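Long-range contacts in UDP-glucose 4-epimerase (Campylobacter jejuni subsp. jejuni serotype O:2, PDB 7K3P), which catalyses the NAD-dependent interconversion of UDP-glucose and UDP-galactose and, as a UDP-Glc/GlcNAc 4-epimerase, probably that of their N-acetylated counterparts: residues 97-102 and 196-201; 135-140 and 168-173; 140-145 and 154-159; 188-193 and 270-275. The protein carries 2 engineered substitutions. All blocks are in the same frame, centred on the assembly; numbering follows the deposited sequence.

Contact 1: 97-102 and 196-201; sequences SIEVFE and ACMDYT. With NAD (nicotinamide-adenine-dinucleotide), chain C.
The carboxylate of Glu99 grips the backbone of 196-201 at two successive amides. Asp199 N reaches the syn lone pair of Glu99 OE2 at 2.7 Å and 162°, and Tyr200 N meets Glu99 OE1 at 3.1 Å, also on the syn side but 31° out of the carboxylate plane. A bend at chi2 (-134°) turns the buried carboxylate onto these amides, alongside Met198 CB, which lies 3.2 Å from Glu99 OE1. Toward the coenzyme Ile98 CG2 comes within 3.4 Å of C2D of the NAD ribose, while Ile98 CD1 touches Met198 CE more lightly at 4.0 Å. The outer side is partly exposed: Glu102 CB sits over one face of the Tyr200 ring, 3.8 Å from its centroid, and Phe101 crosses the same tyrosine roughly at a right angle. Glu102 itself is held by Lys109 and Tyr110. The two amide bonds tie Glu99, the N-cap residue of helix 100-105, to the loop bordering the nicotinamide, and probably help it stay ionised beside Asp199, which pairs with Lys51.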
# COMPACT_ATOMS: atom_id res chain seq x y z
N SER A 97 -8.24 8.44 -8.88
CA SER A 97 -8.46 7.92 -10.23
C SER A 97 -9.26 6.63 -10.06
O SER A 97 -9.02 5.88 -9.11
CB SER A 97 -7.12 7.64 -10.92
OG SER A 97 -6.34 8.81 -10.97
N ILE A 98 -10.20 6.36 -10.97
CA ILE A 98 -11.23 5.36 -10.66
C ILE A 98 -11.49 4.25 -11.70
O ILE A 98 -12.44 3.50 -11.55
CB ILE A 98 -12.59 6.04 -10.38
CG1 ILE A 98 -13.23 6.50 -11.70
CG2 ILE A 98 -12.41 7.20 -9.38
CD1 ILE A 98 -14.62 7.11 -11.58
N GLU A 99 -10.65 4.16 -12.73
CA GLU A 99 -10.89 3.22 -13.84
C GLU A 99 -9.99 1.99 -13.78
O GLU A 99 -8.78 2.08 -14.06
CB GLU A 99 -10.72 3.93 -15.19
CG GLU A 99 -11.36 5.32 -15.25
CD GLU A 99 -12.16 5.56 -16.51
OE1 GLU A 99 -12.66 4.59 -17.11
OE2 GLU A 99 -12.29 6.74 -16.91
N VAL A 100 -10.58 0.85 -13.45
CA VAL A 100 -9.88 -0.43 -13.41
C VAL A 100 -9.04 -0.65 -14.67
O VAL A 100 -7.84 -0.91 -14.59
CB VAL A 100 -10.86 -1.60 -13.20
CG1 VAL A 100 -10.25 -2.94 -13.65
CG2 VAL A 100 -11.31 -1.68 -11.74
N PHE A 101 -9.66 -0.52 -15.84
CA PHE A 101 -8.95 -0.77 -17.09
C PHE A 101 -7.70 0.10 -17.25
O PHE A 101 -6.65 -0.38 -17.68
CB PHE A 101 -9.87 -0.60 -18.30
CG PHE A 101 -9.27 -1.10 -19.60
CD1 PHE A 101 -8.35 -0.32 -20.30
CD2 PHE A 101 -9.61 -2.35 -20.09
CE1 PHE A 101 -7.79 -0.78 -21.49
CE2 PHE A 101 -9.05 -2.82 -21.28
CZ PHE A 101 -8.14 -2.03 -21.98
N GLU A 102 -7.81 1.38 -16.89
CA GLU A 102 -6.67 2.28 -16.99
C GLU A 102 -5.58 1.87 -16.01
O GLU A 102 -4.39 2.00 -16.30
CB GLU A 102 -7.07 3.74 -16.76
CG GLU A 102 -5.94 4.75 -16.99
CD GLU A 102 -6.26 6.15 -16.46
OE1 GLU A 102 -7.16 6.29 -15.59
OE2 GLU A 102 -5.60 7.11 -16.91
N ALA A 196 -21.94 7.33 -13.79
CA ALA A 196 -20.52 7.72 -13.74
C ALA A 196 -19.89 7.68 -15.14
O ALA A 196 -20.03 6.69 -15.86
CB ALA A 196 -19.75 6.86 -12.78
N CYS A 197 -19.22 8.77 -15.52
CA CYS A 197 -18.53 8.84 -16.81
C CYS A 197 -17.17 8.21 -16.71
O CYS A 197 -16.28 8.72 -16.03
CB CYS A 197 -18.33 10.29 -17.25
SG CYS A 197 -19.83 11.22 -17.43
N MET A 198 -16.99 7.10 -17.42
CA MET A 198 -15.70 6.46 -17.48
C MET A 198 -15.16 6.45 -18.90
O MET A 198 -15.89 6.14 -19.85
CB MET A 198 -15.77 5.07 -16.86
CG MET A 198 -15.95 5.15 -15.36
SD MET A 198 -16.32 3.60 -14.58
CE MET A 198 -17.02 4.20 -13.04
N ASP A 199 -13.90 6.82 -19.05
CA ASP A 199 -13.29 7.00 -20.36
C ASP A 199 -12.85 5.67 -20.98
O ASP A 199 -12.63 5.60 -22.19
CB ASP A 199 -12.11 7.97 -20.26
CG ASP A 199 -12.52 9.34 -19.72
OD1 ASP A 199 -13.69 9.75 -19.95
OD2 ASP A 199 -11.69 10.01 -19.05
N TYR A 200 -12.75 4.62 -20.17
CA TYR A 200 -12.21 3.35 -20.65
C TYR A 200 -13.25 2.25 -20.87
O TYR A 200 -12.91 1.15 -21.29
CB TYR A 200 -11.08 2.86 -19.74
CG TYR A 200 -9.85 3.72 -19.87
CD1 TYR A 200 -9.74 4.93 -19.19
CD2 TYR A 200 -8.82 3.35 -20.73
CE1 TYR A 200 -8.62 5.73 -19.34
CE2 TYR A 200 -7.71 4.14 -20.88
CZ TYR A 200 -7.61 5.32 -20.19
OH TYR A 200 -6.49 6.10 -20.35
N THR A 201 -14.52 2.57 -20.64
CA THR A 201 -15.58 1.57 -20.79
C THR A 201 -16.00 1.35 -22.24
O THR A 201 -16.12 0.21 -22.69
CB THR A 201 -16.81 1.90 -19.91
OG1 THR A 201 -17.30 3.21 -20.24
CG2 THR A 201 -16.45 1.86 -18.44
PA NAD C . -14.83 11.51 -10.17
O1A NAD C . -13.69 11.44 -11.15
O2A NAD C . -16.03 12.15 -10.80
O5B NAD C . -14.44 12.39 -8.92
C5B NAD C . -13.08 12.52 -8.60
C4B NAD C . -12.78 13.93 -8.29
O4B NAD C . -11.55 14.07 -7.63
C3B NAD C . -12.71 14.79 -9.59
O3B NAD C . -13.56 16.00 -9.63
C2B NAD C . -11.19 15.00 -9.80
O2B NAD C . -10.89 16.15 -10.46
C1B NAD C . -10.75 14.99 -8.38
N9A NAD C . -9.31 14.68 -8.24
C8A NAD C . -8.67 13.60 -8.72
N7A NAD C . -7.36 13.66 -8.42
C5A NAD C . -7.12 14.78 -7.73
C6A NAD C . -5.98 15.37 -7.17
N6A NAD C . -4.70 14.70 -7.28
N1A NAD C . -6.07 16.54 -6.51
C2A NAD C . -7.24 17.19 -6.38
N3A NAD C . -8.39 16.65 -6.93
C4A NAD C . -8.36 15.47 -7.60
O3 NAD C . -15.14 10.03 -9.68
PN NAD C . -16.43 9.64 -8.85
O1N NAD C . -17.14 10.88 -8.35
O2N NAD C . -17.32 8.85 -9.76
O5D NAD C . -15.96 8.75 -7.64
C5D NAD C . -15.42 9.39 -6.51
C4D NAD C . -14.87 8.39 -5.51
O4D NAD C . -15.78 7.34 -5.27
C3D NAD C . -13.51 7.81 -5.89
O3D NAD C . -12.73 7.68 -4.76
C2D NAD C . -13.78 6.45 -6.37
O2D NAD C . -12.72 5.57 -6.23
C1D NAD C . -15.04 6.09 -5.54
N1N NAD C . -15.94 5.01 -6.17
C2N NAD C . -16.61 5.38 -7.31
C3N NAD C . -17.45 4.45 -7.93
C7N NAD C . -18.19 4.84 -9.19
O7N NAD C . -18.06 5.94 -9.69
N7N NAD C . -19.06 3.89 -9.79
C4N NAD C . -17.60 3.19 -7.39
C5N NAD C . -16.92 2.83 -6.25
C6N NAD C . -16.07 3.75 -5.61

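Contact 2: 135-140 and 168-173; sequences FSSTAA and MSEEVL. With NAD (nicotinamide-adenine-dinucleotide), chain C.
Next to the NAD site of the Rossmann-type fold, the C-terminal end of strand 132-136 and the loop after it pack against helix 161-179. Ser169 CB lies 3.6 Å from Phe135 CZ, while Leu173 CD1 is 3.6 Å from Phe135 CB. Phe135 holds CG anti to its backbone N (chi1 -180°), which lays the ring alongside the helix, with Leu173 near its root and Ser169 near its far end. As is usual in the alpha/beta architecture of this family, the helix covers one side of the parallel sheet, touching Ile187 of the adjoining strand as well. A single polar link joins the two segments: Ser137 OG donates to the anti lone pair of Glu170 OE2 at 2.6 Å. The other carboxylate oxygen, Glu170 OE1, forms salt bridges with Arg174 and Arg189, so this buried acid probably stays ionised. Beyond the serine, Ser137 O approaches C6N of the nicotinamide ring at 3.2 Å, and an ST turn, in which Ala140 N donates to Thr138 OG1 at 2.9 Å, shapes the loop.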
# COMPACT_ATOMS: atom_id res chain seq x y z
N PHE A 135 -13.70 7.83 4.00
CA PHE A 135 -12.95 7.42 2.81
C PHE A 135 -13.82 6.64 1.83
O PHE A 135 -14.40 5.60 2.20
CB PHE A 135 -11.74 6.58 3.22
CG PHE A 135 -10.89 6.10 2.07
CD1 PHE A 135 -10.49 6.99 1.07
CD2 PHE A 135 -10.46 4.78 2.01
CE1 PHE A 135 -9.69 6.54 -0.00
CE2 PHE A 135 -9.65 4.33 0.96
CZ PHE A 135 -9.27 5.22 -0.05
N SER A 136 -13.93 7.15 0.61
CA SER A 136 -14.59 6.41 -0.46
C SER A 136 -13.65 5.31 -0.95
O SER A 136 -12.73 5.58 -1.75
CB SER A 136 -14.90 7.34 -1.64
OG SER A 136 -15.65 8.45 -1.22
N SER A 137 -13.86 4.09 -0.47
CA SER A 137 -13.11 2.95 -0.97
C SER A 137 -13.96 2.32 -2.08
O SER A 137 -14.68 3.02 -2.77
CB SER A 137 -12.83 1.96 0.15
OG SER A 137 -11.99 0.91 -0.31
N THR A 138 -13.89 1.00 -2.24
CA THR A 138 -14.56 0.36 -3.38
C THR A 138 -14.76 -1.13 -3.15
O THR A 138 -14.00 -1.75 -2.42
CB THR A 138 -13.74 0.52 -4.69
OG1 THR A 138 -14.30 -0.31 -5.72
CG2 THR A 138 -12.27 0.09 -4.47
N ALA A 139 -15.77 -1.71 -3.79
CA ALA A 139 -15.94 -3.16 -3.74
C ALA A 139 -14.79 -3.90 -4.45
O ALA A 139 -14.56 -5.08 -4.22
CB ALA A 139 -17.30 -3.59 -4.32
N ALA A 140 -14.06 -3.19 -5.32
CA ALA A 140 -12.87 -3.78 -5.94
C ALA A 140 -11.87 -4.32 -4.91
O ALA A 140 -11.02 -5.16 -5.22
CB ALA A 140 -12.18 -2.77 -6.91
N MET A 168 -4.69 -0.41 0.02
CA MET A 168 -3.54 0.14 0.70
C MET A 168 -3.92 1.37 1.54
O MET A 168 -3.47 1.50 2.68
CB MET A 168 -2.45 0.50 -0.30
CG MET A 168 -1.76 -0.72 -0.93
SD MET A 168 -0.49 -0.18 -2.09
CE MET A 168 0.00 -1.77 -2.77
N SER A 169 -4.74 2.26 0.99
CA SER A 169 -5.18 3.42 1.77
C SER A 169 -6.04 3.01 2.97
O SER A 169 -5.91 3.60 4.05
CB SER A 169 -5.90 4.47 0.92
OG SER A 169 -4.98 5.14 0.07
N GLU A 170 -6.88 1.99 2.79
CA GLU A 170 -7.65 1.45 3.93
C GLU A 170 -6.72 1.01 5.04
O GLU A 170 -7.00 1.25 6.22
CB GLU A 170 -8.50 0.24 3.51
CG GLU A 170 -9.73 0.55 2.68
CD GLU A 170 -10.74 -0.61 2.66
OE1 GLU A 170 -10.72 -1.43 3.60
OE2 GLU A 170 -11.55 -0.70 1.71
N GLU A 171 -5.63 0.35 4.67
CA GLU A 171 -4.72 -0.21 5.66
C GLU A 171 -3.95 0.89 6.39
O GLU A 171 -3.64 0.75 7.59
CB GLU A 171 -3.77 -1.23 5.03
CG GLU A 171 -4.53 -2.44 4.44
CD GLU A 171 -3.60 -3.50 3.86
OE1 GLU A 171 -2.39 -3.24 3.73
OE2 GLU A 171 -4.10 -4.61 3.54
N VAL A 172 -3.64 1.96 5.67
CA VAL A 172 -3.01 3.12 6.30
C VAL A 172 -3.99 3.75 7.30
O VAL A 172 -3.61 4.10 8.42
CB VAL A 172 -2.53 4.16 5.27
CG1 VAL A 172 -1.92 5.41 5.97
CG2 VAL A 172 -1.48 3.53 4.33
N LEU A 173 -5.26 3.88 6.91
CA LEU A 173 -6.26 4.42 7.83
C LEU A 173 -6.36 3.58 9.10
O LEU A 173 -6.43 4.13 10.21
CB LEU A 173 -7.63 4.55 7.16
CG LEU A 173 -7.81 5.68 6.17
CD1 LEU A 173 -9.12 5.49 5.40
CD2 LEU A 173 -7.80 7.04 6.89
PA NAD C . -14.83 11.51 -10.17
O1A NAD C . -13.69 11.44 -11.15
O2A NAD C . -16.03 12.15 -10.80
O5B NAD C . -14.44 12.39 -8.92
C5B NAD C . -13.08 12.52 -8.60
C4B NAD C . -12.78 13.93 -8.29
O4B NAD C . -11.55 14.07 -7.63
C3B NAD C . -12.71 14.79 -9.59
O3B NAD C . -13.56 16.00 -9.63
C2B NAD C . -11.19 15.00 -9.80
O2B NAD C . -10.89 16.15 -10.46
C1B NAD C . -10.75 14.99 -8.38
N9A NAD C . -9.31 14.68 -8.24
C8A NAD C . -8.67 13.60 -8.72
N7A NAD C . -7.36 13.66 -8.42
C5A NAD C . -7.12 14.78 -7.73
C6A NAD C . -5.98 15.37 -7.17
N6A NAD C . -4.70 14.70 -7.28
N1A NAD C . -6.07 16.54 -6.51
C2A NAD C . -7.24 17.19 -6.38
N3A NAD C . -8.39 16.65 -6.93
C4A NAD C . -8.36 15.47 -7.60
O3 NAD C . -15.14 10.03 -9.68
PN NAD C . -16.43 9.64 -8.85
O1N NAD C . -17.14 10.88 -8.35
O2N NAD C . -17.32 8.85 -9.76
O5D NAD C . -15.96 8.75 -7.64
C5D NAD C . -15.42 9.39 -6.51
C4D NAD C . -14.87 8.39 -5.51
O4D NAD C . -15.78 7.34 -5.27
C3D NAD C . -13.51 7.81 -5.89
O3D NAD C . -12.73 7.68 -4.76
C2D NAD C . -13.78 6.45 -6.37
O2D NAD C . -12.72 5.57 -6.23
C1D NAD C . -15.04 6.09 -5.54
N1N NAD C . -15.94 5.01 -6.17
C2N NAD C . -16.61 5.38 -7.31
C3N NAD C . -17.45 4.45 -7.93
C7N NAD C . -18.19 4.84 -9.19
O7N NAD C . -18.06 5.94 -9.69
N7N NAD C . -19.06 3.89 -9.79
C4N NAD C . -17.60 3.19 -7.39
C5N NAD C . -16.92 2.83 -6.25
C6N NAD C . -16.07 3.75 -5.61

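Contact 3: 140-145 and 154-159; sequences ATYGEP and SPLAPI
Tyr142 overlaps Leu156 obliquely, with Leu156 CD2 3.9 Å from Tyr142 CE1, and Ser154 CB touches the ring at Tyr142 CD1. Pro155 O comes in at the ring edge, in its plane. With CG anti to the carbonyl carbon (chi1 -62°), the ring reaches back toward 154-159 although its CB leads away, and its hydroxyl goes on to bond Asn271 and Arg189. Here the loop after strand 132-136 runs beside the loop that enters helix 161-179, and backbone contacts and water join the two. Gly143 CA lies 3.2 Å from Ala157 O, a CA-H...O contact with an angle of 153° at H; the lack of a side chain at Gly143 lets that oxygen come so close. Thr141 O stands 3.0 Å from Ala157 N. Three waters bridge the loops: one accepts a hydrogen bond from Ile159 N and donates one to Ala140 O (2.6 Å), another donates to both Tyr142 O and Pro155 O, and a third links Glu144 N to Ala157 O. At the surface Ile159 CD1 rests 3.8 Å from Glu144 CG, the two side chains crossing near a right angle. Peptide groups on both loops thus share water, which implies a partly hydrated junction.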
# COMPACT_ATOMS: atom_id res chain seq x y z
N ALA A 140 -14.06 -3.19 -5.32
CA ALA A 140 -12.87 -3.78 -5.94
C ALA A 140 -11.87 -4.32 -4.91
O ALA A 140 -11.02 -5.16 -5.22
CB ALA A 140 -12.18 -2.77 -6.91
N THR A 141 -11.96 -3.84 -3.66
CA THR A 141 -11.08 -4.37 -2.63
C THR A 141 -11.36 -5.85 -2.36
O THR A 141 -10.48 -6.56 -1.87
CB THR A 141 -11.16 -3.60 -1.31
OG1 THR A 141 -12.53 -3.57 -0.85
CG2 THR A 141 -10.62 -2.17 -1.49
N TYR A 142 -12.57 -6.31 -2.66
CA TYR A 142 -12.88 -7.74 -2.45
C TYR A 142 -12.34 -8.63 -3.56
O TYR A 142 -12.32 -9.86 -3.40
CB TYR A 142 -14.39 -7.97 -2.34
CG TYR A 142 -15.04 -7.26 -1.18
CD1 TYR A 142 -14.64 -7.51 0.12
CD2 TYR A 142 -16.05 -6.34 -1.40
CE1 TYR A 142 -15.25 -6.86 1.20
CE2 TYR A 142 -16.66 -5.69 -0.34
CZ TYR A 142 -16.25 -5.94 0.95
OH TYR A 142 -16.86 -5.28 1.99
N GLY A 143 -11.91 -8.03 -4.67
CA GLY A 143 -11.41 -8.80 -5.81
C GLY A 143 -12.51 -9.65 -6.43
O GLY A 143 -13.56 -9.15 -6.84
N GLU A 144 -12.27 -10.96 -6.51
CA GLU A 144 -13.28 -11.89 -7.01
C GLU A 144 -13.79 -12.68 -5.83
O GLU A 144 -13.17 -13.66 -5.42
CB GLU A 144 -12.70 -12.81 -8.08
CG GLU A 144 -12.57 -12.15 -9.44
CD GLU A 144 -11.80 -13.01 -10.43
OE1 GLU A 144 -11.03 -13.88 -9.98
OE2 GLU A 144 -11.98 -12.81 -11.65
N PRO A 145 -14.90 -12.22 -5.24
CA PRO A 145 -15.42 -12.79 -4.00
C PRO A 145 -15.90 -14.21 -4.24
O PRO A 145 -16.31 -14.56 -5.36
CB PRO A 145 -16.61 -11.87 -3.66
CG PRO A 145 -16.35 -10.59 -4.46
CD PRO A 145 -15.71 -11.08 -5.72
N SER A 154 -15.42 -10.26 4.27
CA SER A 154 -14.87 -11.09 3.19
C SER A 154 -13.43 -10.71 2.97
O SER A 154 -13.02 -9.59 3.26
CB SER A 154 -15.63 -10.88 1.88
OG SER A 154 -17.03 -10.96 2.08
N PRO A 155 -12.63 -11.66 2.46
CA PRO A 155 -11.21 -11.37 2.25
C PRO A 155 -10.99 -10.20 1.29
O PRO A 155 -11.69 -10.04 0.27
CB PRO A 155 -10.66 -12.67 1.64
CG PRO A 155 -11.86 -13.39 1.12
CD PRO A 155 -12.99 -13.02 2.03
N LEU A 156 -10.00 -9.39 1.63
CA LEU A 156 -9.62 -8.25 0.81
C LEU A 156 -8.52 -8.73 -0.15
O LEU A 156 -7.35 -8.78 0.21
CB LEU A 156 -9.16 -7.10 1.73
CG LEU A 156 -10.21 -6.76 2.80
CD1 LEU A 156 -9.76 -5.65 3.78
CD2 LEU A 156 -11.52 -6.37 2.14
N ALA A 157 -8.91 -9.09 -1.37
CA ALA A 157 -8.00 -9.71 -2.32
C ALA A 157 -8.13 -9.08 -3.70
O ALA A 157 -8.54 -9.75 -4.66
CB ALA A 157 -8.26 -11.21 -2.39
N PRO A 158 -7.80 -7.79 -3.82
CA PRO A 158 -7.99 -7.10 -5.10
C PRO A 158 -7.15 -7.73 -6.22
O PRO A 158 -6.08 -8.28 -5.97
CB PRO A 158 -7.49 -5.67 -4.82
CG PRO A 158 -6.59 -5.80 -3.59
CD PRO A 158 -7.14 -6.95 -2.80
N ILE A 159 -7.64 -7.61 -7.46
CA ILE A 159 -7.00 -8.26 -8.60
C ILE A 159 -6.53 -7.25 -9.64
O ILE A 159 -6.14 -7.62 -10.74
CB ILE A 159 -7.94 -9.27 -9.27
CG1 ILE A 159 -9.18 -8.57 -9.81
CG2 ILE A 159 -8.33 -10.37 -8.29
CD1 ILE A 159 -10.11 -9.48 -10.62
O HOH W 1 -9.98 -6.04 -7.47
O HOH W 2 -13.16 -11.34 -1.25
O HOH W 3 -9.97 -11.93 -5.36

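Contact 4: 188-193 and 270-275; sequences LRYFNV and FNVGYG. With NAD (nicotinamide-adenine-dinucleotide), chain C.
Leu188 CD2 is the apolar centre, lying 3.8 Å from Phe270 CB and 3.9 Å from Val272 CG2. It comes to the Phe270 ring at the edge, near the ring plane, and also packs on the Val272 methyl; helix 248-261 closes over Leu188 and Val272, and helix 315-320 packs on Phe270. Around this centre strands 184-189 and 268-271 run parallel, the last pair in the seven-stranded sheet of the Rossmann-type fold. Arg189 N bonds Phe270 O at 2.9 Å and 166°. Val272 N closes the next link on Arg189 O at 2.8 Å.

Side chains of Arg189 and Asn271 share the sheet face away from Leu188. Asn271 OD1 lies 3.8 Å from Arg189 CB, and the polar ends of the two residues find their partners in Glu170 and Tyr142, with Glu152 O also bound by Arg189 and Asp313 O by Asn271. Past the paired strands, Tyr190 has CG between the backbone N and the carbonyl carbon (chi1 43°), a rotation that swings the ring to the coenzyme. There Tyr190 OH donates to O4D of the NAD ribose at 2.9 Å, and Tyr190 CE2 comes within 3.2 Å of C5N of the nicotinamide. The chemistry thus passes from an apolar strand pair to a polar grip on NAD: regular strand pairing fixes the backbone from which Tyr190 probably helps to position the nicotinamide riboside.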
# COMPACT_ATOMS: atom_id res chain seq x y z
N LEU A 188 -16.10 3.52 3.22
CA LEU A 188 -17.28 3.06 2.50
C LEU A 188 -16.87 2.28 1.24
O LEU A 188 -16.11 2.79 0.39
CB LEU A 188 -18.19 4.25 2.13
CG LEU A 188 -18.71 5.07 3.32
CD1 LEU A 188 -19.66 6.17 2.86
CD2 LEU A 188 -19.42 4.15 4.30
N ARG A 189 -17.36 1.04 1.11
CA ARG A 189 -17.13 0.26 -0.12
C ARG A 189 -18.46 0.07 -0.85
O ARG A 189 -19.50 -0.12 -0.21
CB ARG A 189 -16.55 -1.11 0.22
CG ARG A 189 -15.26 -1.09 1.03
CD ARG A 189 -14.94 -2.48 1.51
NE ARG A 189 -13.75 -2.53 2.35
CZ ARG A 189 -13.56 -3.43 3.31
NH1 ARG A 189 -14.50 -4.36 3.53
NH2 ARG A 189 -12.46 -3.39 4.03
N TYR A 190 -18.42 0.12 -2.18
CA TYR A 190 -19.63 -0.06 -2.97
C TYR A 190 -19.29 -0.42 -4.39
O TYR A 190 -18.15 -0.24 -4.84
CB TYR A 190 -20.51 1.21 -2.93
CG TYR A 190 -19.74 2.52 -3.08
CD1 TYR A 190 -19.05 3.07 -2.02
CD2 TYR A 190 -19.75 3.20 -4.29
CE1 TYR A 190 -18.35 4.30 -2.16
CE2 TYR A 190 -19.08 4.41 -4.43
CZ TYR A 190 -18.39 4.94 -3.37
OH TYR A 190 -17.72 6.14 -3.54
N PHE A 191 -20.28 -0.94 -5.11
CA PHE A 191 -20.10 -1.28 -6.50
C PHE A 191 -20.35 -0.06 -7.39
O PHE A 191 -20.23 1.08 -6.93
CB PHE A 191 -21.02 -2.45 -6.87
CG PHE A 191 -20.52 -3.78 -6.38
CD1 PHE A 191 -19.61 -4.51 -7.14
CD2 PHE A 191 -20.91 -4.27 -5.14
CE1 PHE A 191 -19.12 -5.74 -6.69
CE2 PHE A 191 -20.43 -5.50 -4.68
CZ PHE A 191 -19.53 -6.23 -5.45
N ASN A 192 -20.71 -0.29 -8.64
CA ASN A 192 -20.80 0.79 -9.62
C ASN A 192 -21.92 1.79 -9.30
O ASN A 192 -23.02 1.41 -8.85
CB ASN A 192 -21.03 0.19 -11.00
CG ASN A 192 -21.07 1.24 -12.09
OD1 ASN A 192 -22.13 1.50 -12.69
ND2 ASN A 192 -19.94 1.88 -12.34
N VAL A 193 -21.67 3.08 -9.53
CA VAL A 193 -22.75 4.05 -9.36
C VAL A 193 -23.27 4.57 -10.70
O VAL A 193 -22.52 5.04 -11.54
CB VAL A 193 -22.44 5.17 -8.32
CG1 VAL A 193 -21.11 4.93 -7.62
CG2 VAL A 193 -22.57 6.55 -8.92
N PHE A 270 -18.09 0.09 6.03
CA PHE A 270 -19.45 -0.27 5.63
C PHE A 270 -19.51 -0.50 4.13
O PHE A 270 -18.98 0.31 3.36
CB PHE A 270 -20.45 0.87 5.91
CG PHE A 270 -20.67 1.16 7.36
CD1 PHE A 270 -21.33 0.24 8.18
CD2 PHE A 270 -20.26 2.37 7.91
CE1 PHE A 270 -21.56 0.52 9.52
CE2 PHE A 270 -20.48 2.66 9.26
CZ PHE A 270 -21.13 1.72 10.07
N ASN A 271 -20.18 -1.58 3.73
CA ASN A 271 -20.67 -1.65 2.37
C ASN A 271 -21.82 -0.65 2.24
O ASN A 271 -22.62 -0.52 3.17
CB ASN A 271 -21.21 -3.04 2.05
CG ASN A 271 -20.13 -4.08 1.92
OD1 ASN A 271 -19.01 -3.79 1.48
ND2 ASN A 271 -20.45 -5.33 2.28
N VAL A 272 -21.92 0.00 1.10
CA VAL A 272 -23.11 0.79 0.80
C VAL A 272 -23.83 0.15 -0.37
O VAL A 272 -23.26 0.04 -1.47
CB VAL A 272 -22.78 2.25 0.44
CG1 VAL A 272 -24.07 3.06 0.33
CG2 VAL A 272 -21.84 2.86 1.49
N GLY A 273 -25.08 -0.26 -0.16
CA GLY A 273 -25.85 -0.89 -1.22
C GLY A 273 -27.30 -1.10 -0.80
O GLY A 273 -27.65 -0.94 0.38
N TYR A 274 -28.15 -1.47 -1.77
CA TYR A 274 -29.57 -1.65 -1.50
C TYR A 274 -29.90 -3.00 -0.83
O TYR A 274 -31.05 -3.22 -0.41
CB TYR A 274 -30.39 -1.48 -2.79
CG TYR A 274 -30.28 -0.11 -3.43
CD1 TYR A 274 -30.34 1.05 -2.66
CD2 TYR A 274 -30.10 0.01 -4.81
CE1 TYR A 274 -30.25 2.31 -3.25
CE2 TYR A 274 -30.01 1.27 -5.41
CZ TYR A 274 -30.08 2.41 -4.62
OH TYR A 274 -29.98 3.65 -5.21
N GLY A 275 -28.90 -3.88 -0.70
CA GLY A 275 -29.09 -5.18 -0.07
C GLY A 275 -29.69 -6.21 -1.03
O GLY A 275 -30.00 -7.35 -0.64
PA NAD C . -14.83 11.51 -10.17
O1A NAD C . -13.69 11.44 -11.15
O2A NAD C . -16.03 12.15 -10.80
O5B NAD C . -14.44 12.39 -8.92
C5B NAD C . -13.08 12.52 -8.60
C4B NAD C . -12.78 13.93 -8.29
O4B NAD C . -11.55 14.07 -7.63
C3B NAD C . -12.71 14.79 -9.59
O3B NAD C . -13.56 16.00 -9.63
C2B NAD C . -11.19 15.00 -9.80
O2B NAD C . -10.89 16.15 -10.46
C1B NAD C . -10.75 14.99 -8.38
N9A NAD C . -9.31 14.68 -8.24
C8A NAD C . -8.67 13.60 -8.72
N7A NAD C . -7.36 13.66 -8.42
C5A NAD C . -7.12 14.78 -7.73
C6A NAD C . -5.98 15.37 -7.17
N6A NAD C . -4.70 14.70 -7.28
N1A NAD C . -6.07 16.54 -6.51
C2A NAD C . -7.24 17.19 -6.38
N3A NAD C . -8.39 16.65 -6.93
C4A NAD C . -8.36 15.47 -7.60
O3 NAD C . -15.14 10.03 -9.68
PN NAD C . -16.43 9.64 -8.85
O1N NAD C . -17.14 10.88 -8.35
O2N NAD C . -17.32 8.85 -9.76
O5D NAD C . -15.96 8.75 -7.64
C5D NAD C . -15.42 9.39 -6.51
C4D NAD C . -14.87 8.39 -5.51
O4D NAD C . -15.78 7.34 -5.27
C3D NAD C . -13.51 7.81 -5.89
O3D NAD C . -12.73 7.68 -4.76
C2D NAD C . -13.78 6.45 -6.37
O2D NAD C . -12.72 5.57 -6.23
C1D NAD C . -15.04 6.09 -5.54
N1N NAD C . -15.94 5.01 -6.17
C2N NAD C . -16.61 5.38 -7.31
C3N NAD C . -17.45 4.45 -7.93
C7N NAD C . -18.19 4.84 -9.19
O7N NAD C . -18.06 5.94 -9.69
N7N NAD C . -19.06 3.89 -9.79
C4N NAD C . -17.60 3.19 -7.39
C5N NAD C . -16.92 2.83 -6.25
C6N NAD C . -16.07 3.75 -5.61
O HOH W 4 -22.60 -1.79 -3.34

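How the contacts relate
Contacts 2 and 4 meet in the seven-stranded parallel sheet, where strands 132-136 and 184-189 are neighbours; their centres lie 13 Å apart. Along the chain contact 2 encloses contact 3, with which it shares Ala140, and both close before contact 4 opens. Contact 1 brackets contacts 2 and 3 and alternates with contact 4. Its centre stands about 18 Å from each of the others, yet Met198 packs on Asn192 of contact 4. Glu170, Arg189, Tyr142 and Asn271 form a polar chain through contacts 2, 3 and 4. Contacts 1, 2 and 4 all touch NAD, so loops distant in sequence build one pocket, with contact 3 outside it toward the surface.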